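Phikz039 (Pseudomonas phage phikz, PDB 3ZBQ) is a tubulin-like protein of a bacterial virus, of the tubulin/FtsZ family, modelled here as a single chain with guanosine-5'-diphosphate bound. Local coordinates at residues T7-C12 against G25-V30; G95-V100 against G124-S129. All blocks are in the same frame, centred on the assembly; numbering follows the deposited sequence.

Contact 1. Residues T7-C12 against G25-V30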
loop_
_atom_site.group_PDB
_atom_site.type_symbol
_atom_site.label_atom_id
_atom_site.label_comp_id
_atom_site.label_asym_id
_atom_site.label_seq_id
_atom_site.Cartn_x
_atom_site.Cartn_y
_atom_site.Cartn_z
ATOM N N THR A 7 11.307 -11.468 6.009
ATOM C CA THR A 7 10.288 -10.538 5.555
ATOM C C THR A 7 9.723 -9.785 6.755
ATOM O O THR A 7 9.218 -10.410 7.691
ATOM C CB THR A 7 9.123 -11.275 4.861
ATOM O OG1 THR A 7 9.615 -12.024 3.738
ATOM C CG2 THR A 7 8.072 -10.283 4.395
ATOM N N ARG A 8 9.838 -8.458 6.738
ATOM C CA ARG A 8 9.166 -7.616 7.730
ATOM C C ARG A 8 7.897 -7.064 7.102
ATOM O O ARG A 8 7.924 -6.518 5.993
ATOM C CB ARG A 8 10.066 -6.447 8.175
ATOM C CG ARG A 8 9.473 -5.551 9.290
ATOM C CD ARG A 8 9.584 -6.200 10.672
ATOM N NE ARG A 8 10.976 -6.317 11.108
ATOM C CZ ARG A 8 11.385 -7.078 12.119
ATOM N NH1 ARG A 8 10.511 -7.797 12.801
ATOM N NH2 ARG A 8 12.676 -7.132 12.439
ATOM N N ILE A 9 6.779 -7.194 7.802
ATOM C CA ILE A 9 5.550 -6.600 7.308
ATOM C C ILE A 9 5.158 -5.446 8.221
ATOM O O ILE A 9 5.105 -5.611 9.440
ATOM C CB ILE A 9 4.415 -7.626 7.238
ATOM C CG1 ILE A 9 4.884 -8.883 6.477
ATOM C CG2 ILE A 9 3.199 -6.998 6.591
ATOM C CD1 ILE A 9 3.785 -9.953 6.282
ATOM N N TYR A 10 4.927 -4.280 7.623
ATOM C CA TYR A 10 4.525 -3.080 8.361
ATOM C C TYR A 10 3.056 -2.794 8.086
ATOM O O TYR A 10 2.693 -2.407 6.961
ATOM C CB TYR A 10 5.358 -1.868 7.913
ATOM C CG TYR A 10 6.859 -1.996 8.114
ATOM C CD1 TYR A 10 7.652 -2.646 7.178
ATOM C CD2 TYR A 10 7.480 -1.430 9.219
ATOM C CE1 TYR A 10 9.031 -2.747 7.350
ATOM C CE2 TYR A 10 8.851 -1.528 9.402
ATOM C CZ TYR A 10 9.617 -2.187 8.464
ATOM O OH TYR A 10 10.979 -2.287 8.655
ATOM N N PHE A 11 2.215 -2.960 9.108
ATOM C CA PHE A 11 0.788 -2.692 8.992
ATOM C C PHE A 11 0.530 -1.285 9.529
ATOM O O PHE A 11 0.781 -1.018 10.701
ATOM C CB PHE A 11 -0.021 -3.710 9.807
ATOM C CG PHE A 11 -0.012 -5.108 9.229
ATOM C CD1 PHE A 11 -0.656 -5.380 8.024
ATOM C CD2 PHE A 11 0.636 -6.145 9.893
ATOM C CE1 PHE A 11 -0.648 -6.666 7.487
ATOM C CE2 PHE A 11 0.650 -7.434 9.364
ATOM C CZ PHE A 11 0.013 -7.697 8.165
ATOM N N CYS A 12 0.045 -0.390 8.668
ATOM C CA CYS A 12 -0.051 1.027 9.002
ATOM C C CYS A 12 -1.473 1.562 8.905
ATOM O O CYS A 12 -2.181 1.320 7.916
ATOM C CB CYS A 12 0.860 1.869 8.096
ATOM S SG CYS A 12 2.555 1.272 7.964
ATOM N N GLY A 25 -0.778 -14.962 12.466
ATOM C CA GLY A 25 -0.427 -16.370 12.484
ATOM C C GLY A 25 0.158 -16.838 11.166
ATOM O O GLY A 25 0.748 -17.914 11.091
ATOM N N TYR A 26 -0.000 -16.029 10.122
ATOM C CA TYR A 26 0.560 -16.367 8.816
ATOM C C TYR A 26 2.010 -15.925 8.706
ATOM O O TYR A 26 2.733 -16.342 7.797
ATOM C CB TYR A 26 -0.268 -15.736 7.702
ATOM C CG TYR A 26 -1.531 -16.492 7.390
ATOM C CD1 TYR A 26 -2.637 -16.420 8.233
ATOM C CD2 TYR A 26 -1.616 -17.294 6.259
ATOM C CE1 TYR A 26 -3.792 -17.120 7.951
ATOM C CE2 TYR A 26 -2.765 -17.995 5.967
ATOM C CZ TYR A 26 -3.849 -17.904 6.818
ATOM O OH TYR A 26 -4.999 -18.601 6.535
ATOM N N HIS A 27 2.436 -15.085 9.642
ATOM C CA HIS A 27 3.811 -14.588 9.641
ATOM C C HIS A 27 4.140 -13.961 10.983
ATOM O O HIS A 27 3.359 -13.175 11.513
ATOM C CB HIS A 27 4.002 -13.550 8.534
ATOM C CG HIS A 27 5.433 -13.226 8.247
ATOM N ND1 HIS A 27 6.307 -14.149 7.709
ATOM C CD2 HIS A 27 6.140 -12.083 8.413
ATOM C CE1 HIS A 27 7.495 -13.587 7.561
ATOM N NE2 HIS A 27 7.421 -12.336 7.981
ATOM N N GLU A 28 5.302 -14.295 11.527
ATOM C CA GLU A 28 5.666 -13.821 12.857
ATOM C C GLU A 28 6.179 -12.383 12.853
ATOM O O GLU A 28 5.862 -11.591 13.751
ATOM C CB GLU A 28 6.706 -14.754 13.484
ATOM C CG GLU A 28 6.167 -16.126 13.860
ATOM C CD GLU A 28 7.259 -17.085 14.304
ATOM O OE1 GLU A 28 8.441 -16.673 14.327
ATOM O OE2 GLU A 28 6.935 -18.250 14.624
ATOM N N ASP A 29 6.953 -12.036 11.830
ATOM C CA ASP A 29 7.695 -10.775 11.837
ATOM C C ASP A 29 6.877 -9.620 11.294
ATOM O O ASP A 29 7.186 -9.052 10.245
ATOM C CB ASP A 29 8.995 -10.930 11.045
ATOM C CG ASP A 29 9.899 -11.997 11.633
ATOM O OD1 ASP A 29 10.024 -12.037 12.873
ATOM O OD2 ASP A 29 10.467 -12.795 10.862
ATOM N N VAL A 30 5.830 -9.268 12.028
ATOM C CA VAL A 30 4.956 -8.189 11.626
ATOM C C VAL A 30 4.977 -7.098 12.692
ATOM O O VAL A 30 5.293 -7.347 13.866
ATOM C CB VAL A 30 3.495 -8.674 11.440
ATOM C CG1 VAL A 30 3.414 -9.834 10.459
ATOM C CG2 VAL A 30 2.894 -9.076 12.773
HETATM O O HOH W 1 10.604 -13.271 8.137
HETATM O O HOH W 2 8.196 -7.220 13.953
#

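Contact 2. Residues G95-V100 against G124-S129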
loop_
_atom_site.group_PDB
_atom_site.type_symbol
_atom_site.label_atom_id
_atom_site.label_comp_id
_atom_site.label_asym_id
_atom_site.label_seq_id
_atom_site.Cartn_x
_atom_site.Cartn_y
_atom_site.Cartn_z
ATOM N N GLY A 95 13.529 -6.021 6.890
ATOM C CA GLY A 95 13.874 -7.398 6.581
ATOM C C GLY A 95 14.580 -7.501 5.237
ATOM O O GLY A 95 14.754 -6.489 4.545
ATOM N N ASP A 96 14.988 -8.712 4.856
ATOM C CA ASP A 96 15.536 -8.931 3.518
ATOM C C ASP A 96 14.521 -8.507 2.453
ATOM O O ASP A 96 14.894 -8.013 1.390
ATOM C CB ASP A 96 15.936 -10.401 3.315
ATOM C CG ASP A 96 17.174 -10.793 4.108
ATOM O OD1 ASP A 96 18.078 -9.943 4.283
ATOM O OD2 ASP A 96 17.245 -11.964 4.544
ATOM N N THR A 97 13.237 -8.684 2.768
ATOM C CA THR A 97 12.139 -8.149 1.970
ATOM C C THR A 97 11.193 -7.437 2.924
ATOM O O THR A 97 11.196 -7.714 4.123
ATOM C CB THR A 97 11.370 -9.255 1.230
ATOM O OG1 THR A 97 10.967 -10.269 2.166
ATOM C CG2 THR A 97 12.250 -9.880 0.147
ATOM N N ASN A 98 10.401 -6.508 2.401
ATOM C CA ASN A 98 9.541 -5.696 3.257
ATOM C C ASN A 98 8.204 -5.458 2.597
ATOM O O ASN A 98 8.139 -5.120 1.410
ATOM C CB ASN A 98 10.214 -4.361 3.569
ATOM C CG ASN A 98 11.533 -4.542 4.274
ATOM O OD1 ASN A 98 11.568 -4.635 5.503
ATOM N ND2 ASN A 98 12.626 -4.669 3.497
ATOM N N ILE A 99 7.134 -5.632 3.365
ATOM C CA ILE A 99 5.799 -5.444 2.839
ATOM C C ILE A 99 5.129 -4.405 3.721
ATOM O O ILE A 99 5.151 -4.524 4.934
ATOM C CB ILE A 99 4.979 -6.756 2.850
ATOM C CG1 ILE A 99 5.743 -7.866 2.114
ATOM C CG2 ILE A 99 3.612 -6.541 2.203
ATOM C CD1 ILE A 99 5.022 -9.200 2.064
ATOM N N VAL A 100 4.602 -3.361 3.099
ATOM C CA VAL A 100 3.937 -2.280 3.826
ATOM C C VAL A 100 2.470 -2.203 3.392
ATOM O O VAL A 100 2.175 -2.116 2.193
ATOM C CB VAL A 100 4.644 -0.925 3.558
ATOM C CG1 VAL A 100 4.111 0.168 4.492
ATOM C CG2 VAL A 100 6.147 -1.058 3.737
ATOM N N GLY A 124 18.306 1.290 0.582
ATOM C CA GLY A 124 18.587 0.203 -0.348
ATOM C C GLY A 124 17.726 -1.043 -0.170
ATOM O O GLY A 124 17.998 -2.075 -0.781
ATOM N N GLU A 125 16.676 -0.958 0.645
ATOM C CA GLU A 125 15.845 -2.137 0.908
ATOM C C GLU A 125 14.883 -2.453 -0.235
ATOM O O GLU A 125 14.589 -1.599 -1.085
ATOM C CB GLU A 125 15.048 -1.971 2.211
ATOM C CG GLU A 125 15.873 -1.538 3.413
ATOM C CD GLU A 125 16.830 -2.607 3.917
ATOM O OE1 GLU A 125 16.700 -3.786 3.528
ATOM O OE2 GLU A 125 17.708 -2.262 4.737
ATOM N N VAL A 126 14.398 -3.690 -0.230
ATOM C CA VAL A 126 13.421 -4.189 -1.185
ATOM C C VAL A 126 12.050 -4.116 -0.520
ATOM O O VAL A 126 11.825 -4.688 0.562
ATOM C CB VAL A 126 13.715 -5.649 -1.535
ATOM C CG1 VAL A 126 12.575 -6.259 -2.347
ATOM C CG2 VAL A 126 15.040 -5.741 -2.291
ATOM N N VAL A 127 11.136 -3.407 -1.169
ATOM C CA VAL A 127 9.852 -3.076 -0.557
ATOM C C VAL A 127 8.706 -3.276 -1.544
ATOM O O VAL A 127 8.812 -2.913 -2.721
ATOM C CB VAL A 127 9.819 -1.597 -0.089
ATOM C CG1 VAL A 127 8.524 -1.300 0.717
ATOM C CG2 VAL A 127 11.048 -1.247 0.746
ATOM N N VAL A 128 7.603 -3.840 -1.057
ATOM C CA VAL A 128 6.361 -3.886 -1.825
ATOM C C VAL A 128 5.245 -3.307 -0.959
ATOM O O VAL A 128 5.208 -3.557 0.242
ATOM C CB VAL A 128 6.001 -5.333 -2.218
ATOM C CG1 VAL A 128 4.589 -5.403 -2.782
ATOM C CG2 VAL A 128 7.015 -5.865 -3.231
ATOM N N SER A 129 4.359 -2.523 -1.557
ATOM C CA SER A 129 3.197 -2.007 -0.834
ATOM C C SER A 129 1.935 -2.725 -1.264
ATOM O O SER A 129 1.717 -2.958 -2.464
ATOM C CB SER A 129 3.015 -0.506 -1.073
ATOM O OG SER A 129 3.952 0.241 -0.318
HETATM O O HOH W 3 15.816 -5.340 1.667
#

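Contact 1. Residues T7-C12 against G25-V30
Thr7 O takes the shortest direct bond between the two segments, 2.7 Å from His27 NE2, and the approach is nearly straight, 166° at the hydrogen. The carbonyl oxygen sits at the edge of the imidazole, in the ring plane, while the nitrogen lies tilted from the carbonyl plane of Thr7. With CG anti to the backbone N (chi1 -166°), the ring of His27 reaches over to the strand, where its CD2 also meets Ile9 CD1 at 3.8 Å. Asp29 CB presses on the same carbonyl oxygen, and a water accepts from Thr7 N and donates to Asp29 OD2, tying the loop to the start of the strand.

One step on, Ile9 N donates to Asp29 O (3.1 Å); the loop makes an inverse gamma turn at Asp29, closed by a weak bond from Val30 N to Glu28 O. The Arg8 chain bends at chi2 and chi3 and brings NH1 to 3.9 Å from Asp29 CB. Guanidinium and carboxylate are probably drawn together by charge alone: Arg8 NH1 and Asp29 OD1 stand 4.3 Å apart, and no N-H points at that oxygen; Arg8 NE instead bonds Pro93 O.

Val30 pairs in parallel with Ile9, its CG1 4.0 Å from Ile9 CB. Its CB meets Phe11 CE2 at the ring edge (3.7 Å), while Ile9 CG2 lies over one face of that ring. Val190 and Leu186 of helix 175-192 pack on this side. Strand 7-12, helix 13-23 and strand 30-34 thus form the first beta-alpha-beta unit of the nucleotide-binding domain of the tubulin/FtsZ fold.

Contact 2. Residues G95-V100 against G124-S129
The amide of Asn98 and the carboxylate of Glu125 are the flat groups here, their planes 77° apart. In the plane of the amide lies Val126 O, which accepts from Asn98 ND2 at 3.0 Å in a nearly straight bond. Gly95 O is a second acceptor for ND2, tilted from the amide plane, and the donor stands above the plane of that carbonyl. The other end of the amide is held as well, because Gly95 N donates to Asn98 OD1 (2.8 Å). Three bonds therefore fix the rotation of this buried group, which reaches back to the loop with CG beside its own backbone N (chi1 -60°).

Glu125 brings CB to 3.8 Å from Asn98 ND2, and its chain, bent at chi2, puts OE1 near Gly95 O; as two acceptors they do not bond, and a water stands beside them. That water accepts a hydrogen bond from Val126 N and is within bonding distance of Asp96 O and Glu125 OE1. Lys4 forms a salt bridge with the same carboxylate oxygen.

Further along, the strands run parallel at 20°, their axes 4.7 Å apart. Val128 N donates to Asn98 O (2.8 Å) and Val100 N to Val128 O (2.9 Å). Val100 CG2 touches Val127 CG1 at 3.9 Å on the face that also carries Asn98 and Ser129. Helix 109-122 packs on that face through Val117 and Leu120 as the crossover of a beta-alpha-beta unit, and Gly124 closes it in a Schellman motif. Val126 leans on helix 202-209, and strand 7-12 runs along the far edge of strand 97-103.

In the fold
Along the chain both segments of contact 1 come before those of contact 2, yet their centres are only 11 Å apart, because strands 7-12 and 97-103 are neighbours in one sheet. Tyr10 N probably bonds Ile99 O, and the hydroxyls of Thr7 and Thr97 probably share another hydrogen bond, so the two contacts touch directly. Together they give the run 30-34, 7-12, 97-103, 127-133, all parallel, with the first strand of the chain inside the sheet and later ones added on both its sides. The side chains of Phe11 and Val100 lie about 10 and 11 Å from the bound GDP; both contacts belong to the central sheet, some distance from the nucleotide.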